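Adherence and virulence protein A (Streptococcus pneumoniae, PDB 6PON) is a pneumococcal adherence and virulence factor that binds fibronectin, and its N-terminal part belongs to the NFACT family. Local coordinates at residues 6-11 against 57-62; 24-29 against 66-71. All blocks are in the same frame, centred on the assembly; numbering follows the deposited sequence.

Contact 1: 6-11 against 57-62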
loop_
_atom_site.group_PDB
_atom_site.type_symbol
_atom_site.label_atom_id
_atom_site.label_comp_id
_atom_site.label_asym_id
_atom_site.label_seq_id
_atom_site.Cartn_x
_atom_site.Cartn_y
_atom_site.Cartn_z
ATOM N N PHE B 6 -11.745 13.619 12.814
ATOM C CA PHE B 6 -11.032 13.897 11.572
ATOM C C PHE B 6 -11.524 15.190 10.936
ATOM O O PHE B 6 -10.719 16.054 10.567
ATOM C CB PHE B 6 -11.203 12.708 10.616
ATOM C CG PHE B 6 -10.547 12.894 9.272
ATOM C CD1 PHE B 6 -9.168 12.986 9.160
ATOM C CD2 PHE B 6 -11.310 12.935 8.121
ATOM C CE1 PHE B 6 -8.564 13.143 7.919
ATOM C CE2 PHE B 6 -10.715 13.084 6.877
ATOM C CZ PHE B 6 -9.349 13.183 6.768
ATOM N N PHE B 7 -12.849 15.339 10.799
ATOM C CA PHE B 7 -13.404 16.596 10.302
ATOM C C PHE B 7 -12.992 17.762 11.188
ATOM O O PHE B 7 -12.588 18.829 10.702
ATOM C CB PHE B 7 -14.925 16.507 10.233
ATOM C CG PHE B 7 -15.570 17.674 9.533
ATOM C CD1 PHE B 7 -15.990 18.789 10.252
ATOM C CD2 PHE B 7 -15.771 17.651 8.159
ATOM C CE1 PHE B 7 -16.582 19.867 9.614
ATOM C CE2 PHE B 7 -16.366 18.720 7.512
ATOM C CZ PHE B 7 -16.770 19.841 8.244
ATOM N N LEU B 8 -13.100 17.574 12.502
ATOM C CA LEU B 8 -12.811 18.654 13.433
ATOM C C LEU B 8 -11.352 19.067 13.358
ATOM O O LEU B 8 -11.034 20.248 13.535
ATOM C CB LEU B 8 -13.189 18.212 14.846
ATOM C CG LEU B 8 -13.019 19.158 16.035
ATOM C CD1 LEU B 8 -13.784 20.424 15.771
ATOM C CD2 LEU B 8 -13.494 18.481 17.338
ATOM N N HIS B 9 -10.454 18.114 13.071
ATOM C CA HIS B 9 -9.052 18.469 12.871
ATOM C C HIS B 9 -8.913 19.511 11.779
ATOM O O HIS B 9 -8.104 20.442 11.896
ATOM C CB HIS B 9 -8.225 17.223 12.539
ATOM C CG HIS B 9 -6.804 17.516 12.148
ATOM N ND1 HIS B 9 -5.734 17.254 12.977
ATOM C CD2 HIS B 9 -6.279 18.028 11.010
ATOM C CE1 HIS B 9 -4.614 17.605 12.373
ATOM N NE2 HIS B 9 -4.917 18.076 11.176
ATOM N N HIS B 10 -9.710 19.387 10.714
ATOM C CA HIS B 10 -9.610 20.342 9.619
ATOM C C HIS B 10 -10.200 21.691 10.004
ATOM O O HIS B 10 -9.555 22.730 9.816
ATOM C CB HIS B 10 -10.273 19.777 8.360
ATOM C CG HIS B 10 -9.447 18.733 7.677
ATOM N ND1 HIS B 10 -8.692 18.993 6.553
ATOM C CD2 HIS B 10 -9.224 17.433 7.985
ATOM C CE1 HIS B 10 -8.061 17.895 6.186
ATOM N NE2 HIS B 10 -8.360 16.936 7.044
ATOM N N ILE B 11 -11.414 21.706 10.563
ATOM C CA ILE B 11 -12.058 23.001 10.770
ATOM C C ILE B 11 -11.395 23.783 11.901
ATOM O O ILE B 11 -11.416 25.021 11.899
ATOM C CB ILE B 11 -13.573 22.844 11.015
ATOM C CG1 ILE B 11 -14.253 24.223 10.862
ATOM C CG2 ILE B 11 -13.835 22.239 12.391
ATOM C CD1 ILE B 11 -15.762 24.177 10.602
ATOM N N GLY B 57 -24.860 18.716 16.813
ATOM C CA GLY B 57 -23.770 19.319 17.548
ATOM C C GLY B 57 -22.556 19.502 16.679
ATOM O O GLY B 57 -22.164 18.584 15.955
ATOM N N ARG B 58 -21.981 20.696 16.716
ATOM C CA ARG B 58 -20.849 21.040 15.868
ATOM C C ARG B 58 -20.324 22.379 16.357
ATOM O O ARG B 58 -20.978 23.073 17.139
ATOM C CB ARG B 58 -21.247 21.119 14.392
ATOM C CG ARG B 58 -22.333 22.174 14.128
ATOM C CD ARG B 58 -22.974 22.008 12.759
ATOM N NE ARG B 58 -23.845 23.127 12.397
ATOM C CZ ARG B 58 -25.118 23.232 12.762
ATOM N NH1 ARG B 58 -25.681 22.289 13.501
ATOM N NH2 ARG B 58 -25.838 24.276 12.379
ATOM N N ILE B 59 -19.126 22.723 15.903
ATOM C CA ILE B 59 -18.587 24.065 16.046
ATOM C C ILE B 59 -18.201 24.540 14.653
ATOM O O ILE B 59 -17.666 23.769 13.849
ATOM C CB ILE B 59 -17.390 24.111 17.021
ATOM C CG1 ILE B 59 -16.768 25.512 17.035
ATOM C CG2 ILE B 59 -16.369 23.052 16.650
ATOM C CD1 ILE B 59 -15.909 25.800 18.254
ATOM N N GLN B 60 -18.444 25.816 14.375
ATOM C CA GLN B 60 -18.528 26.227 12.987
ATOM C C GLN B 60 -18.564 27.746 12.921
ATOM O O GLN B 60 -19.258 28.373 13.722
ATOM C CB GLN B 60 -19.810 25.621 12.383
ATOM C CG GLN B 60 -20.085 26.000 11.003
ATOM C CD GLN B 60 -21.562 25.991 10.662
ATOM O OE1 GLN B 60 -22.335 25.188 11.181
ATOM N NE2 GLN B 60 -21.954 26.872 9.751
ATOM N N LEU B 61 -17.843 28.337 11.967
ATOM C CA LEU B 61 -18.184 29.700 11.578
ATOM C C LEU B 61 -19.440 29.657 10.723
ATOM O O LEU B 61 -19.699 28.673 10.033
ATOM C CB LEU B 61 -17.054 30.366 10.801
ATOM C CG LEU B 61 -15.778 30.685 11.564
ATOM C CD1 LEU B 61 -14.754 31.205 10.583
ATOM C CD2 LEU B 61 -16.075 31.700 12.658
ATOM N N THR B 62 -20.241 30.718 10.781
ATOM C CA THR B 62 -21.491 30.682 10.037
ATOM C C THR B 62 -21.865 32.066 9.531
ATOM O O THR B 62 -21.534 33.095 10.135
ATOM C CB THR B 62 -22.644 30.120 10.874
ATOM O OG1 THR B 62 -23.810 30.008 10.051
ATOM C CG2 THR B 62 -22.971 31.038 12.051
#
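Leu8 and Ile11, on one face of helix 5-19, pack against Ile59 of strand 58-61, an outermost strand within the chain of the four-stranded antiparallel meander formed by 23-28, 34-41, 44-51 and 58-61. The two short axes run in nearly the same direction, 27° apart, and approach to 9.9 Å, so the helix rests beside the strand through side chains. Arg58, just before the contact, extends away from the helix, and its NE donates to Gln60 OE1 at 2.8 Å, nearly in line with the C=O bond and with the oxygen in the guanidinium plane. The same guanidinium makes a cation-pi contact with Tyr263 of the second subunit. Ile59 carries the apolar contact. Its CG2, the branch tucked between N and C of its own backbone, meets Leu8 CD1 at 3.8 Å, the two side chains crossing at a slant; Leu15, a later residue of the helix, and Phe3 also touch this isoleucine. Gln60 gives the helix its backbone while its amide turns the other way, the amide nitrogen NE2 donating to Leu61 O at 2.9 Å through a bent bond. Accepting at OE1 from Arg58 and donating at NE2 to Leu61, the amide has its two ends told apart, which probably holds its rotation. Ile11 reaches this part of the strand with CG1 anti to its own backbone N (chi1 -165°) and the chain extended beyond it, which lays its terminal methyl CD1 3.8 Å from Ile59 O and 4.2 Å from Gln60 CA.

Contact 2: 24-29 against 66-71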
loop_
_atom_site.group_PDB
_atom_site.type_symbol
_atom_site.label_atom_id
_atom_site.label_comp_id
_atom_site.label_asym_id
_atom_site.label_seq_id
_atom_site.Cartn_x
_atom_site.Cartn_y
_atom_site.Cartn_z
ATOM N N ILE B 24 -14.153 38.784 21.523
ATOM C CA ILE B 24 -15.553 38.381 21.576
ATOM C C ILE B 24 -16.379 39.609 21.908
ATOM O O ILE B 24 -16.190 40.222 22.963
ATOM C CB ILE B 24 -15.784 37.279 22.614
ATOM C CG1 ILE B 24 -14.971 36.037 22.265
ATOM C CG2 ILE B 24 -17.262 36.942 22.698
ATOM C CD1 ILE B 24 -14.895 35.052 23.384
ATOM N N GLN B 25 -17.298 39.965 21.010
ATOM C CA GLN B 25 -18.084 41.178 21.138
ATOM C C GLN B 25 -19.525 40.936 21.542
ATOM O O GLN B 25 -20.168 41.861 22.046
ATOM C CB GLN B 25 -18.077 41.957 19.811
ATOM C CG GLN B 25 -16.821 42.779 19.557
ATOM C CD GLN B 25 -16.799 43.378 18.162
ATOM O OE1 GLN B 25 -17.397 42.834 17.234
ATOM N NE2 GLN B 25 -16.106 44.493 18.004
ATOM N N LYS B 26 -20.055 39.739 21.329
ATOM C CA LYS B 26 -21.460 39.496 21.616
ATOM C C LYS B 26 -21.644 38.007 21.882
ATOM O O LYS B 26 -20.962 37.174 21.282
ATOM C CB LYS B 26 -22.346 39.988 20.463
ATOM C CG LYS B 26 -23.760 40.289 20.872
ATOM C CD LYS B 26 -24.642 40.683 19.682
ATOM C CE LYS B 26 -26.138 40.728 20.094
ATOM N NZ LYS B 26 -27.045 41.191 18.989
ATOM N N ILE B 27 -22.542 37.679 22.808
ATOM C CA ILE B 27 -22.720 36.311 23.272
ATOM C C ILE B 27 -24.215 36.072 23.440
ATOM O O ILE B 27 -24.864 36.740 24.253
ATOM C CB ILE B 27 -21.968 36.057 24.596
ATOM C CG1 ILE B 27 -20.453 36.158 24.410
ATOM C CG2 ILE B 27 -22.295 34.706 25.173
ATOM C CD1 ILE B 27 -19.809 37.218 25.310
ATOM N N ASN B 28 -24.764 35.125 22.679
ATOM C CA ASN B 28 -26.184 34.793 22.748
ATOM C C ASN B 28 -26.389 33.284 22.672
ATOM O O ASN B 28 -25.519 32.531 22.219
ATOM C CB ASN B 28 -26.982 35.453 21.627
ATOM C CG ASN B 28 -26.879 36.954 21.659
ATOM O OD1 ASN B 28 -25.940 37.525 21.108
ATOM N ND2 ASN B 28 -27.834 37.609 22.325
ATOM N N GLN B 29 -27.583 32.867 23.115
ATOM C CA GLN B 29 -28.060 31.486 23.134
ATOM C C GLN B 29 -29.351 31.421 22.315
ATOM O O GLN B 29 -30.455 31.406 22.883
ATOM C CB GLN B 29 -28.290 31.031 24.575
ATOM C CG GLN B 29 -28.789 29.616 24.795
ATOM C CD GLN B 29 -28.917 29.276 26.282
ATOM O OE1 GLN B 29 -28.767 30.154 27.140
ATOM N NE2 GLN B 29 -29.187 28.001 26.592
ATOM N N PHE B 66 -29.565 34.697 13.695
ATOM C CA PHE B 66 -30.297 34.010 14.741
ATOM C C PHE B 66 -31.196 35.009 15.435
ATOM O O PHE B 66 -30.846 36.183 15.562
ATOM C CB PHE B 66 -29.347 33.358 15.753
ATOM C CG PHE B 66 -28.337 32.421 15.130
ATOM C CD1 PHE B 66 -28.575 31.059 15.078
ATOM C CD2 PHE B 66 -27.153 32.911 14.593
ATOM C CE1 PHE B 66 -27.656 30.205 14.512
ATOM C CE2 PHE B 66 -26.224 32.060 14.014
ATOM C CZ PHE B 66 -26.475 30.701 13.981
ATOM N N GLU B 67 -32.356 34.535 15.870
ATOM C CA GLU B 67 -33.263 35.322 16.697
ATOM C C GLU B 67 -32.899 35.099 18.161
ATOM O O GLU B 67 -33.146 34.021 18.715
ATOM C CB GLU B 67 -34.713 34.933 16.441
ATOM C CG GLU B 67 -34.975 34.467 15.031
ATOM C CD GLU B 67 -36.406 34.677 14.621
ATOM O OE1 GLU B 67 -36.628 35.444 13.656
ATOM O OE2 GLU B 67 -37.302 34.090 15.274
ATOM N N ASN B 68 -32.329 36.116 18.789
ATOM C CA ASN B 68 -31.941 35.977 20.176
ATOM C C ASN B 68 -33.171 36.015 21.074
ATOM O O ASN B 68 -34.221 36.531 20.684
ATOM C CB ASN B 68 -30.958 37.073 20.559
ATOM C CG ASN B 68 -29.672 36.982 19.765
ATOM O OD1 ASN B 68 -29.215 35.878 19.453
ATOM N ND2 ASN B 68 -29.093 38.137 19.409
ATOM N N PRO B 69 -33.085 35.427 22.262
ATOM C CA PRO B 69 -34.209 35.501 23.203
ATOM C C PRO B 69 -34.303 36.890 23.827
ATOM O O PRO B 69 -33.392 37.713 23.737
ATOM C CB PRO B 69 -33.904 34.415 24.249
ATOM C CG PRO B 69 -32.462 34.046 24.054
ATOM C CD PRO B 69 -32.061 34.434 22.655
ATOM N N ALA B 70 -35.448 37.139 24.468
ATOM C CA ALA B 70 -35.738 38.458 25.024
ATOM C C ALA B 70 -34.833 38.776 26.203
ATOM O O ALA B 70 -34.444 39.933 26.404
ATOM C CB ALA B 70 -37.205 38.532 25.449
ATOM N N GLN B 71 -34.502 37.772 27.004
ATOM C CA GLN B 71 -33.636 37.955 28.152
ATOM C C GLN B 71 -32.587 36.853 28.181
ATOM O O GLN B 71 -32.903 35.694 27.902
ATOM C CB GLN B 71 -34.440 37.929 29.459
ATOM C CG GLN B 71 -35.455 39.021 29.594
ATOM C CD GLN B 71 -34.832 40.404 29.745
ATOM O OE1 GLN B 71 -33.601 40.565 29.766
ATOM N NE2 GLN B 71 -35.685 41.416 29.835
HETATM O O HOH W 1 -27.667 39.192 17.277
#
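Lys26 and Asn28 of strand 23-28, with Gln29 next in the chain, meet Asn68 and Pro69 of the loop that leads from strand 58-61 to helix 74-83. The strand is irregular where this begins: Gln25 and Lys26 both face Gln38 of the adjacent strand 34-41, a classic beta bulge. Lys26 sends a fully extended chain toward the loop, and its ammonium NZ stops 3.7 Å from Asn68 ND2. Both are donors, and a water between them accepts from each, at 2.7 Å from Lys26 NZ and 2.8 Å from Asn68 ND2, bridging two groups that could not bond directly. Asn28 forms the centre of the contact and also touches Arg80 of helix 74-83. In both asparagines the first torsion places CG beside the backbone N, and differing chi2 values, 86° in Asn28 and -35° in Asn68, turn the two amides face to face with their planes only 3° apart. The stack is close, with Asn28 ND2 3.2 Å from Asn68 CG, whereas the side chains themselves cross at about a right angle. Asn68 OD1 sits over Asn28 CB at 3.1 Å, and the ND2 atoms of Asn28 and Asn68, both donors, lie 3.2 Å apart without bonding; the amides meet by their faces. At Gln29 the backbone does the touching: its O approaches Pro69 CD at 3.4 Å, while its side-chain amide is held by other residues, NE2 by Glu32 O and OE1 by Ser73 OG farther along the same loop. The arrangement is that of a surface loop set against the end of an outermost strand of the antiparallel meander in this NFACT-family protein, joined by a stacked amide pair and a bridging water.

Contacts 1 and 2 serve the two outermost strands of one four-stranded antiparallel sheet, with about 21 Å between their centres. Helix 5-19 is followed in the chain by strand 23-28, while strand 58-61 runs on into the loop that holds 66-71, so the four segments alternate along the chain. Their surroundings differ. Contact 1 is buried, its centre about 10 Å from that of the chain, and the second subunit reaches it, for instance through Asp260 of that subunit at Thr62. Contact 2 is at the surface, its centre about 29 Å from that of the chain, where no other chain of the assembly touches it.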